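Local coordinates for protein cystathionine gamma-synthase (Xanthomonas oryzae pv. oryzae KACC 10331, PDB 6LD9) that probably makes cystathionine for methionine biosynthesis as a pyridoxal phosphate-dependent trans-sulfuration enzyme, and is captured here with cystathionine joined to the cofactor, at residues 159-164 / 364-369; 346-351 / 368-373; 201-206 / 221-226. The protein carries 2 engineered substitutions. All blocks are in the same frame, centred on the assembly; numbering follows the deposited sequence.

Interaction 1: 159-164 / 364-369. With E9U ((2~{S})-4-[(2~{R})-2-azanyl-3-oxidanyl-3-oxidanylidene-propyl]sulfanyl-2-[(~{E})-[2-methyl-3-oxidanyl-5-(phosphonooxymethyl)pyridin-4-yl]methylideneamino]butanoic acid), chain G.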
loop_
_atom_site.group_PDB
_atom_site.type_symbol
_atom_site.label_atom_id
_atom_site.label_comp_id
_atom_site.label_asym_id
_atom_site.label_seq_id
_atom_site.Cartn_x
_atom_site.Cartn_y
_atom_site.Cartn_z
ATOM N N ASN C 159 22.295 14.676 18.770
ATOM C CA ASN C 159 21.960 13.263 19.021
ATOM C C ASN C 159 23.248 12.596 19.457
ATOM O O ASN C 159 24.090 12.422 18.602
ATOM C CB ASN C 159 21.420 12.674 17.720
ATOM C CG ASN C 159 21.134 11.188 17.752
ATOM O OD1 ASN C 159 20.724 10.666 16.688
ATOM N ND2 ASN C 159 21.281 10.538 18.918
ATOM N N PRO C 160 23.408 12.059 20.683
ATOM C CA PRO C 160 22.337 11.910 21.672
ATOM C C PRO C 160 22.483 12.653 23.010
ATOM O O PRO C 160 21.746 12.354 23.920
ATOM C CB PRO C 160 22.587 10.441 22.013
ATOM C CG PRO C 160 24.111 10.434 22.255
ATOM C CD PRO C 160 24.620 11.330 21.127
ATOM N N LEU C 161 23.366 13.637 23.099
ATOM C CA LEU C 161 23.561 14.412 24.356
ATOM C C LEU C 161 22.737 15.714 24.456
ATOM O O LEU C 161 22.825 16.385 25.486
ATOM C CB LEU C 161 25.052 14.685 24.429
ATOM C CG LEU C 161 25.819 13.433 24.827
ATOM C CD1 LEU C 161 27.269 13.562 24.407
ATOM C CD2 LEU C 161 25.672 13.176 26.333
ATOM N N LEU C 162 21.904 16.014 23.471
ATOM C CA LEU C 162 20.964 17.170 23.447
ATOM C C LEU C 162 21.716 18.500 23.691
ATOM O O LEU C 162 21.220 19.330 24.416
ATOM C CB LEU C 162 19.883 16.915 24.501
ATOM C CG LEU C 162 18.826 15.858 24.207
ATOM C CD1 LEU C 162 18.127 16.122 22.915
ATOM C CD2 LEU C 162 19.392 14.475 24.179
ATOM N N ARG C 163 22.912 18.675 23.144
ATOM C CA ARG C 163 23.641 19.972 23.206
ATOM C C ARG C 163 22.919 20.950 22.291
ATOM O O ARG C 163 22.445 20.566 21.253
ATOM C CB ARG C 163 25.151 19.761 22.969
ATOM C CG ARG C 163 25.809 19.125 24.201
ATOM C CD ARG C 163 27.291 19.444 24.525
ATOM N NE ARG C 163 27.927 18.543 23.593
ATOM C CZ ARG C 163 28.567 17.405 23.854
ATOM N NH1 ARG C 163 28.906 17.020 25.054
ATOM N NH2 ARG C 163 28.912 16.650 22.834
ATOM N N ILE C 164 22.754 22.180 22.723
ATOM C CA ILE C 164 21.970 23.226 22.021
ATOM C C ILE C 164 22.940 24.155 21.315
ATOM O O ILE C 164 23.902 24.603 21.917
ATOM C CB ILE C 164 21.023 23.945 23.004
ATOM C CG1 ILE C 164 20.175 22.994 23.855
ATOM C CG2 ILE C 164 20.116 24.904 22.283
ATOM C CD1 ILE C 164 19.213 22.089 23.064
ATOM N N ALA C 364 33.042 13.337 21.339
ATOM C CA ALA C 364 31.627 13.795 21.400
ATOM C C ALA C 364 31.170 13.758 22.870
ATOM O O ALA C 364 30.147 14.324 23.144
ATOM C CB ALA C 364 30.743 12.958 20.470
ATOM N N GLY C 365 31.871 13.063 23.777
ATOM C CA GLY C 365 31.407 12.932 25.176
ATOM C C GLY C 365 30.288 11.916 25.329
ATOM O O GLY C 365 29.615 11.959 26.330
ATOM N N ILE C 366 30.139 10.981 24.385
ATOM C CA ILE C 366 29.175 9.847 24.421
ATOM C C ILE C 366 29.873 8.722 25.165
ATOM O O ILE C 366 30.674 8.027 24.570
ATOM C CB ILE C 366 28.838 9.394 22.990
ATOM C CG1 ILE C 366 28.255 10.496 22.097
ATOM C CG2 ILE C 366 28.000 8.122 22.993
ATOM C CD1 ILE C 366 28.042 10.023 20.658
ATOM N N SER C 367 29.568 8.528 26.426
ATOM C CA SER C 367 30.180 7.455 27.233
ATOM C C SER C 367 29.528 6.134 26.831
ATOM O O SER C 367 28.453 6.180 26.194
ATOM C CB SER C 367 30.025 7.740 28.685
ATOM O OG SER C 367 28.895 7.090 29.220
ATOM N N ASP C 368 30.174 5.035 27.221
ATOM C CA ASP C 368 29.727 3.627 27.087
ATOM C C ASP C 368 28.546 3.324 28.032
ATOM O O ASP C 368 27.981 2.227 27.871
ATOM C CB ASP C 368 30.915 2.668 27.309
ATOM C CG ASP C 368 31.990 2.586 26.193
ATOM O OD1 ASP C 368 31.927 3.328 25.113
ATOM O OD2 ASP C 368 32.928 1.789 26.409
ATOM N N GLY C 369 28.177 4.192 28.988
ATOM C CA GLY C 369 27.021 3.915 29.876
ATOM C C GLY C 369 25.770 4.742 29.502
ATOM O O GLY C 369 24.807 4.808 30.269
HETATM N N1 E9U G . 19.864 13.052 11.105
HETATM C C2 E9U G . 19.688 12.703 12.430
HETATM C C3 E9U G . 19.397 11.331 12.840
HETATM N N E9U G . 18.977 8.582 13.447
HETATM C CA E9U G . 18.629 7.208 13.881
HETATM C C E9U G . 18.815 7.179 15.371
HETATM O O E9U G . 19.625 8.020 15.891
HETATM C CB E9U G . 19.507 6.222 13.105
HETATM C CG E9U G . 19.623 4.882 13.703
HETATM S SD E9U G . 21.205 4.134 13.448
HETATM C CE E9U G . 21.336 3.368 11.845
HETATM C CZ E9U G . 22.083 2.100 11.334
HETATM C CH E9U G . 23.203 2.526 10.450
HETATM N NH E9U G . 22.387 0.935 12.181
HETATM C C2A E9U G . 19.753 13.764 13.505
HETATM C C4 E9U G . 19.321 10.321 11.807
HETATM C C4A E9U G . 19.061 8.926 12.198
HETATM C C5 E9U G . 19.497 10.805 10.423
HETATM C C5A E9U G . 19.416 9.907 9.250
HETATM C C6 E9U G . 19.757 12.167 10.153
HETATM O O1P E9U G . 17.889 7.105 9.151
HETATM O O2P E9U G . 16.237 8.499 7.824
HETATM O O3 E9U G . 19.270 10.990 14.114
HETATM O O3P E9U G . 18.493 8.115 6.901
HETATM O O4P E9U G . 18.056 9.697 8.842
HETATM O OT E9U G . 18.215 6.285 16.055
HETATM O OX1 E9U G . 24.235 1.905 10.344
HETATM O OX2 E9U G . 23.061 3.518 9.753
HETATM P P E9U G . 17.668 8.233 8.157
#
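The carbonyl oxygen of Ala364 receives the guanidinium of Arg163, with NH2 2.7 Å from O and the N-H aimed almost straight at it (176°). The oxygen lies in the guanidinium plane, at its edge, whereas the donor is tilted 28° from the plane of the carbonyl. A bend at chi3 (-80°) in the arginine chain turns the group toward this helix end, and NH2 is shared between the peptide oxygen of Ala364 and the carboxylate of Asp110, with which it forms a salt bridge. CD1 of Leu161 lies 3.2 Å from Ala364 O and also rests against Gly365 O and, at 4.0 Å, CG1 of Ile366. Beside it, the ring of Pro160 crosses the Ile366 side chain at about a right angle, CD meeting CD1 at 3.7 Å. Pro160 follows a cis peptide bond, which bends the chain directly after Asn159. On the other side, Gly365 leaves helix 358-364 with positive phi in a Schellman motif, and Ser367 OG then accepts from Gly369 N in an ST turn. The arrangement is thus a C-terminal helix cap packed against a cis-proline loop beside the cofactor pocket, to which Asn159 belongs.

Interaction 2: 346-351 / 368-373; sequences AHPASM and DGLLRL. With E9U ((2~{S})-4-[(2~{R})-2-azanyl-3-oxidanyl-3-oxidanylidene-propyl]sulfanyl-2-[(~{E})-[2-methyl-3-oxidanyl-5-(phosphonooxymethyl)pyridin-4-yl]methylideneamino]butanoic acid), chain G.
An antiparallel bridge beside the site that binds a carboxylate of the cystathionine adduct joins Ala346 to Arg372 as a hydrogen-bonded pair: Ala346 N donates to Arg372 O at 3.0 Å and Arg372 N to Ala346 O at 2.9 Å. From this fixed backbone the Arg372 side chain starts with CG anti to its own N (chi1 -166°), runs extended, and bends at chi3 to present its guanidinium edge-on to the carboxylate on the carbon bearing the imine nitrogen. Two nearly straight bonds result, Arg372 NH1 to E9U O at 2.9 Å and Arg372 NH2 to E9U OT also at 2.9 Å, a bidentate grip that would keep the carboxylate edge to edge with the guanidinium and probably offset its charge. Farther along, the ring of His347 is held at both nitrogens: NE2 donates to Asp368 O at 2.8 Å, the oxygen lying near the ring plane although the donor sits well above the carbonyl plane, and ND1 pairs with Ser350 OG at 2.8 Å. Between these grips, Pro348 sets CD 3.2 Å from Leu370 O and CG 4.2 Å from Arg372 CB. Strand 370-374 runs between strands 344-346 and 310-315 in the smaller sheet, bonding to Phe313 and Met311 on its other edge; helix 318-326 packs on Leu371, and Phe49 of the second subunit meets the His347 ring edge-to-face.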
loop_
_atom_site.group_PDB
_atom_site.type_symbol
_atom_site.label_atom_id
_atom_site.label_comp_id
_atom_site.label_asym_id
_atom_site.label_seq_id
_atom_site.Cartn_x
_atom_site.Cartn_y
_atom_site.Cartn_z
ATOM N N ALA C 346 17.675 3.203 23.472
ATOM C CA ALA C 346 18.875 2.866 22.664
ATOM C C ALA C 346 20.121 3.061 23.526
ATOM O O ALA C 346 20.065 3.884 24.478
ATOM C CB ALA C 346 18.920 3.672 21.385
ATOM N N HIS C 347 21.119 2.203 23.293
ATOM C CA HIS C 347 22.530 2.288 23.780
ATOM C C HIS C 347 23.432 2.758 22.638
ATOM O O HIS C 347 23.893 1.930 21.834
ATOM C CB HIS C 347 23.013 0.938 24.309
ATOM C CG HIS C 347 24.413 0.948 24.841
ATOM N ND1 HIS C 347 25.457 0.341 24.162
ATOM C CD2 HIS C 347 24.909 1.402 26.015
ATOM C CE1 HIS C 347 26.549 0.484 24.876
ATOM N NE2 HIS C 347 26.229 1.118 26.016
ATOM N N PRO C 348 23.627 4.091 22.494
ATOM C CA PRO C 348 24.286 4.664 21.323
ATOM C C PRO C 348 25.683 4.135 20.967
ATOM O O PRO C 348 26.006 3.977 19.749
ATOM C CB PRO C 348 24.409 6.142 21.698
ATOM C CG PRO C 348 23.184 6.377 22.564
ATOM C CD PRO C 348 23.101 5.131 23.408
ATOM N N ALA C 349 26.499 3.885 21.994
ATOM C CA ALA C 349 27.881 3.382 21.790
ATOM C C ALA C 349 27.840 2.091 20.938
ATOM O O ALA C 349 28.750 1.918 20.082
ATOM C CB ALA C 349 28.569 3.160 23.130
ATOM N N SER C 350 26.867 1.210 21.221
ATOM C CA SER C 350 26.777 -0.125 20.591
ATOM C C SER C 350 25.677 -0.171 19.519
ATOM O O SER C 350 25.575 -1.218 18.855
ATOM C CB SER C 350 26.607 -1.162 21.629
ATOM O OG SER C 350 25.263 -1.351 21.891
ATOM N N MET C 351 24.928 0.922 19.282
ATOM C CA MET C 351 23.760 0.904 18.333
ATOM C C MET C 351 23.883 2.095 17.362
ATOM O O MET C 351 24.533 1.970 16.316
ATOM C CB MET C 351 22.390 0.875 19.074
ATOM C CG MET C 351 22.167 -0.383 19.959
ATOM S SD MET C 351 20.875 -0.345 21.274
ATOM C CE MET C 351 19.513 -0.303 20.104
ATOM N N ASP C 368 30.174 5.035 27.221
ATOM C CA ASP C 368 29.727 3.627 27.087
ATOM C C ASP C 368 28.546 3.324 28.032
ATOM O O ASP C 368 27.981 2.227 27.871
ATOM C CB ASP C 368 30.915 2.668 27.309
ATOM C CG ASP C 368 31.990 2.586 26.193
ATOM O OD1 ASP C 368 31.927 3.328 25.113
ATOM O OD2 ASP C 368 32.928 1.789 26.409
ATOM N N GLY C 369 28.177 4.192 28.988
ATOM C CA GLY C 369 27.021 3.915 29.876
ATOM C C GLY C 369 25.770 4.742 29.502
ATOM O O GLY C 369 24.807 4.808 30.269
ATOM N N LEU C 370 25.805 5.463 28.395
ATOM C CA LEU C 370 24.684 6.368 28.035
ATOM C C LEU C 370 23.526 5.534 27.436
ATOM O O LEU C 370 23.762 4.685 26.508
ATOM C CB LEU C 370 25.206 7.465 27.095
ATOM C CG LEU C 370 24.245 8.610 26.802
ATOM C CD1 LEU C 370 24.120 9.518 28.004
ATOM C CD2 LEU C 370 24.650 9.391 25.530
ATOM N N LEU C 371 22.331 5.762 28.005
ATOM C CA LEU C 371 20.992 5.342 27.492
ATOM C C LEU C 371 20.215 6.569 26.999
ATOM O O LEU C 371 20.289 7.616 27.628
ATOM C CB LEU C 371 20.272 4.661 28.638
ATOM C CG LEU C 371 20.938 3.374 29.102
ATOM C CD1 LEU C 371 20.140 2.756 30.232
ATOM C CD2 LEU C 371 21.068 2.424 27.926
ATOM N N ARG C 372 19.568 6.423 25.846
ATOM C CA ARG C 372 18.797 7.435 25.125
ATOM C C ARG C 372 17.325 6.984 25.094
ATOM O O ARG C 372 17.033 5.913 24.585
ATOM C CB ARG C 372 19.362 7.553 23.716
ATOM C CG ARG C 372 18.874 8.779 22.986
ATOM C CD ARG C 372 19.203 8.828 21.533
ATOM N NE ARG C 372 18.467 7.831 20.809
ATOM C CZ ARG C 372 18.629 7.585 19.507
ATOM N NH1 ARG C 372 19.499 8.264 18.792
ATOM N NH2 ARG C 372 17.890 6.671 18.904
ATOM N N LEU C 373 16.400 7.822 25.547
ATOM C CA LEU C 373 14.951 7.563 25.465
ATOM C C LEU C 373 14.352 8.398 24.363
ATOM O O LEU C 373 14.694 9.556 24.249
ATOM C CB LEU C 373 14.302 7.917 26.789
ATOM C CG LEU C 373 14.913 7.203 27.974
ATOM C CD1 LEU C 373 14.275 7.714 29.213
ATOM C CD2 LEU C 373 14.754 5.699 27.846
HETATM N N1 E9U G . 19.864 13.052 11.105
HETATM C C2 E9U G . 19.688 12.703 12.430
HETATM C C3 E9U G . 19.397 11.331 12.840
HETATM N N E9U G . 18.977 8.582 13.447
HETATM C CA E9U G . 18.629 7.208 13.881
HETATM C C E9U G . 18.815 7.179 15.371
HETATM O O E9U G . 19.625 8.020 15.891
HETATM C CB E9U G . 19.507 6.222 13.105
HETATM C CG E9U G . 19.623 4.882 13.703
HETATM S SD E9U G . 21.205 4.134 13.448
HETATM C CE E9U G . 21.336 3.368 11.845
HETATM C CZ E9U G . 22.083 2.100 11.334
HETATM C CH E9U G . 23.203 2.526 10.450
HETATM N NH E9U G . 22.387 0.935 12.181
HETATM C C2A E9U G . 19.753 13.764 13.505
HETATM C C4 E9U G . 19.321 10.321 11.807
HETATM C C4A E9U G . 19.061 8.926 12.198
HETATM C C5 E9U G . 19.497 10.805 10.423
HETATM C C5A E9U G . 19.416 9.907 9.250
HETATM C C6 E9U G . 19.757 12.167 10.153
HETATM O O1P E9U G . 17.889 7.105 9.151
HETATM O O2P E9U G . 16.237 8.499 7.824
HETATM O O3 E9U G . 19.270 10.990 14.114
HETATM O O3P E9U G . 18.493 8.115 6.901
HETATM O O4P E9U G . 18.056 9.697 8.842
HETATM O OT E9U G . 18.215 6.285 16.055
HETATM O OX1 E9U G . 24.235 1.905 10.344
HETATM O OX2 E9U G . 23.061 3.518 9.753
HETATM P P E9U G . 17.668 8.233 8.157
#

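Interaction 3: 201-206 / 221-226. With E9U ((2~{S})-4-[(2~{R})-2-azanyl-3-oxidanyl-3-oxidanylidene-propyl]sulfanyl-2-[(~{E})-[2-methyl-3-oxidanyl-5-(phosphonooxymethyl)pyridin-4-yl]methylideneamino]butanoic acid), chain G.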
loop_
_atom_site.group_PDB
_atom_site.type_symbol
_atom_site.label_atom_id
_atom_site.label_comp_id
_atom_site.label_asym_id
_atom_site.label_seq_id
_atom_site.Cartn_x
_atom_site.Cartn_y
_atom_site.Cartn_z
ATOM N N ASP C 201 20.259 28.771 5.228
ATOM C CA ASP C 201 19.968 28.610 3.788
ATOM C C ASP C 201 19.084 27.369 3.565
ATOM O O ASP C 201 18.248 27.352 2.630
ATOM C CB ASP C 201 21.317 28.545 3.079
ATOM C CG ASP C 201 22.120 29.830 3.239
ATOM O OD1 ASP C 201 21.647 30.834 2.689
ATOM O OD2 ASP C 201 23.158 29.851 3.989
ATOM N N LEU C 202 19.233 26.378 4.436
ATOM C CA LEU C 202 18.740 25.005 4.250
ATOM C C LEU C 202 18.388 24.380 5.593
ATOM O O LEU C 202 19.226 24.486 6.555
ATOM C CB LEU C 202 19.825 24.141 3.614
ATOM C CG LEU C 202 20.188 24.476 2.174
ATOM C CD1 LEU C 202 21.538 23.867 1.840
ATOM C CD2 LEU C 202 19.128 23.939 1.257
ATOM N N VAL C 203 17.235 23.718 5.622
ATOM C CA VAL C 203 16.917 22.840 6.764
ATOM C C VAL C 203 16.664 21.429 6.229
ATOM O O VAL C 203 16.098 21.295 5.140
ATOM C CB VAL C 203 15.754 23.419 7.573
ATOM C CG1 VAL C 203 14.485 23.467 6.784
ATOM C CG2 VAL C 203 15.513 22.600 8.812
ATOM N N LEU C 204 17.132 20.418 6.928
ATOM C CA LEU C 204 16.869 19.042 6.504
ATOM C C LEU C 204 16.340 18.185 7.637
ATOM O O LEU C 204 16.430 18.570 8.797
ATOM C CB LEU C 204 18.109 18.465 5.821
ATOM C CG LEU C 204 19.358 18.213 6.619
ATOM C CD1 LEU C 204 19.201 16.948 7.438
ATOM C CD2 LEU C 204 20.543 18.101 5.644
ATOM N N HIS C 205 15.709 17.091 7.265
ATOM C CA HIS C 205 15.023 16.199 8.220
ATOM C C HIS C 205 15.227 14.747 7.805
ATOM O O HIS C 205 15.118 14.436 6.597
ATOM C CB HIS C 205 13.516 16.467 8.156
ATOM C CG HIS C 205 13.089 17.747 8.751
ATOM N ND1 HIS C 205 12.977 17.907 10.136
ATOM C CD2 HIS C 205 12.676 18.905 8.160
ATOM C CE1 HIS C 205 12.532 19.136 10.379
ATOM N NE2 HIS C 205 12.396 19.794 9.157
ATOM N N SER C 206 15.379 13.860 8.758
ATOM C CA SER C 206 14.926 12.456 8.578
ATOM C C SER C 206 13.434 12.467 8.836
ATOM O O SER C 206 13.099 12.715 9.979
ATOM C CB SER C 206 15.632 11.528 9.505
ATOM O OG SER C 206 15.036 10.253 9.516
ATOM N N ALA C 221 13.930 14.967 3.850
ATOM C CA ALA C 221 13.454 16.178 3.177
ATOM C C ALA C 221 14.524 17.252 3.345
ATOM O O ALA C 221 15.252 17.252 4.321
ATOM C CB ALA C 221 12.177 16.582 3.791
ATOM N N VAL C 222 14.646 18.106 2.364
ATOM C CA VAL C 222 15.486 19.307 2.437
ATOM C C VAL C 222 14.571 20.432 1.998
ATOM O O VAL C 222 13.974 20.298 0.948
ATOM C CB VAL C 222 16.681 19.236 1.487
ATOM C CG1 VAL C 222 17.563 20.431 1.749
ATOM C CG2 VAL C 222 17.471 17.998 1.681
ATOM N N VAL C 223 14.551 21.512 2.753
ATOM C CA VAL C 223 13.849 22.761 2.376
ATOM C C VAL C 223 14.905 23.858 2.284
ATOM O O VAL C 223 15.653 23.996 3.212
ATOM C CB VAL C 223 12.741 23.066 3.406
ATOM C CG1 VAL C 223 12.116 24.439 3.202
ATOM C CG2 VAL C 223 11.673 21.990 3.359
ATOM N N ALA C 224 14.885 24.644 1.237
ATOM C CA ALA C 224 15.800 25.783 1.049
ATOM C C ALA C 224 15.041 27.094 1.246
ATOM O O ALA C 224 13.863 27.098 0.852
ATOM C CB ALA C 224 16.376 25.730 -0.327
ATOM N N ARG C 225 15.672 28.139 1.803
ATOM C CA ARG C 225 14.978 29.442 1.939
ATOM C C ARG C 225 14.764 29.967 0.521
ATOM O O ARG C 225 13.701 30.380 0.246
ATOM C CB ARG C 225 15.631 30.498 2.853
ATOM C CG ARG C 225 14.665 31.642 3.215
ATOM C CD ARG C 225 15.184 32.805 4.091
ATOM N NE ARG C 225 16.568 33.190 3.719
ATOM C CZ ARG C 225 17.704 32.701 4.261
ATOM N NH1 ARG C 225 18.901 33.072 3.797
ATOM N NH2 ARG C 225 17.620 31.829 5.263
ATOM N N ASP C 226 15.740 29.857 -0.351
ATOM C CA ASP C 226 15.780 30.596 -1.639
ATOM C C ASP C 226 15.329 29.681 -2.805
ATOM O O ASP C 226 15.793 28.493 -2.931
ATOM C CB ASP C 226 17.174 31.262 -1.757
ATOM C CG ASP C 226 17.679 31.468 -3.186
ATOM O OD1 ASP C 226 16.930 32.032 -4.087
ATOM O OD2 ASP C 226 18.815 31.037 -3.438
HETATM N N1 E9U G . 19.864 13.052 11.105
HETATM C C2 E9U G . 19.688 12.703 12.430
HETATM C C3 E9U G . 19.397 11.331 12.840
HETATM N N E9U G . 18.977 8.582 13.447
HETATM C CA E9U G . 18.629 7.208 13.881
HETATM C C E9U G . 18.815 7.179 15.371
HETATM O O E9U G . 19.625 8.020 15.891
HETATM C CB E9U G . 19.507 6.222 13.105
HETATM C CG E9U G . 19.623 4.882 13.703
HETATM S SD E9U G . 21.205 4.134 13.448
HETATM C CE E9U G . 21.336 3.368 11.845
HETATM C CZ E9U G . 22.083 2.100 11.334
HETATM C CH E9U G . 23.203 2.526 10.450
HETATM N NH E9U G . 22.387 0.935 12.181
HETATM C C2A E9U G . 19.753 13.764 13.505
HETATM C C4 E9U G . 19.321 10.321 11.807
HETATM C C4A E9U G . 19.061 8.926 12.198
HETATM C C5 E9U G . 19.497 10.805 10.423
HETATM C C5A E9U G . 19.416 9.907 9.250
HETATM C C6 E9U G . 19.757 12.167 10.153
HETATM O O1P E9U G . 17.889 7.105 9.151
HETATM O O2P E9U G . 16.237 8.499 7.824
HETATM O O3 E9U G . 19.270 10.990 14.114
HETATM O O3P E9U G . 18.493 8.115 6.901
HETATM O O4P E9U G . 18.056 9.697 8.842
HETATM O OT E9U G . 18.215 6.285 16.055
HETATM O OX1 E9U G . 24.235 1.905 10.344
HETATM O OX2 E9U G . 23.061 3.518 9.753
HETATM P P E9U G . 17.668 8.233 8.157
HETATM O O HOH W 1 18.223 28.889 0.557
#
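Strands 202-206 and 221-224 run antiparallel, their axes 4.7 Å apart at closest approach and their directions 166° apart, with Val203/Val223 and His205/Ala221 as hydrogen-bonded pairs alternating with the non-hydrogen-bonded pairs Leu202/Ala224 and Leu204/Val222. The two bonds of the central pair are almost straight, Val203 N to Val223 O and Val223 N to Val203 O both at 2.9 Å. On one face Leu202 reaches over with CD2, 3.6 Å from Ala224 CB and 3.9 Å from Val222 CG1, while Leu204 CB comes within 4.2 Å of Val222 CG2; helices 87-98 and 227-240 pack on this side. On the other face Val203 and Val223 stand side by side, pointing the same way, CG1 of Val203 against CB of Val223. His205 shares that face, and its NE2 is bonded to Glu76. At the far end Arg225 N donates to Asp201 O at 2.8 Å, and a water that donates to this oxygen accepts from Asp226 N. The salt bridge from Asp201 OD1 to Arg225 NH1 is long, and the arginine is poorly ordered; the other carboxylate oxygen, OD2, takes the backbone N of Thr181. At the opposite end, chi1 of 169° swings the Ser206 hydroxyl away from its own N, and OG donates to phosphate oxygen O2P of E9U at 2.7 Å. The chemistry therefore changes along the pair: a water-bridged polar turn into helix 227-240, an apolar and backbone-bonded middle, and a strand end whose hydroxyl helps hold the cofactor phosphate.

Interactions 1 and 2 are neighbours, with centres about 9 Å apart; they share Asp368 and Gly369, and Pro160 packs on both Leu370 and Arg372. Interaction 3 belongs to the seven-stranded sheet of the larger, cofactor-binding part of the fold, its centre about 25 Å from that of interaction 1 and 28 Å from that of interaction 2, on the opposite side of the chain's centre. Along the sequence it is nested inside the long loop closed by 159-164 with 364-369, and it closes before 346-351 begins. All three meet at one adduct: interaction 3 reaches its phosphate, interaction 2 binds the carboxylate next to the imine, and interaction 1 places Asn159 nearby, so two sheets and adjoining loops converge on one active site.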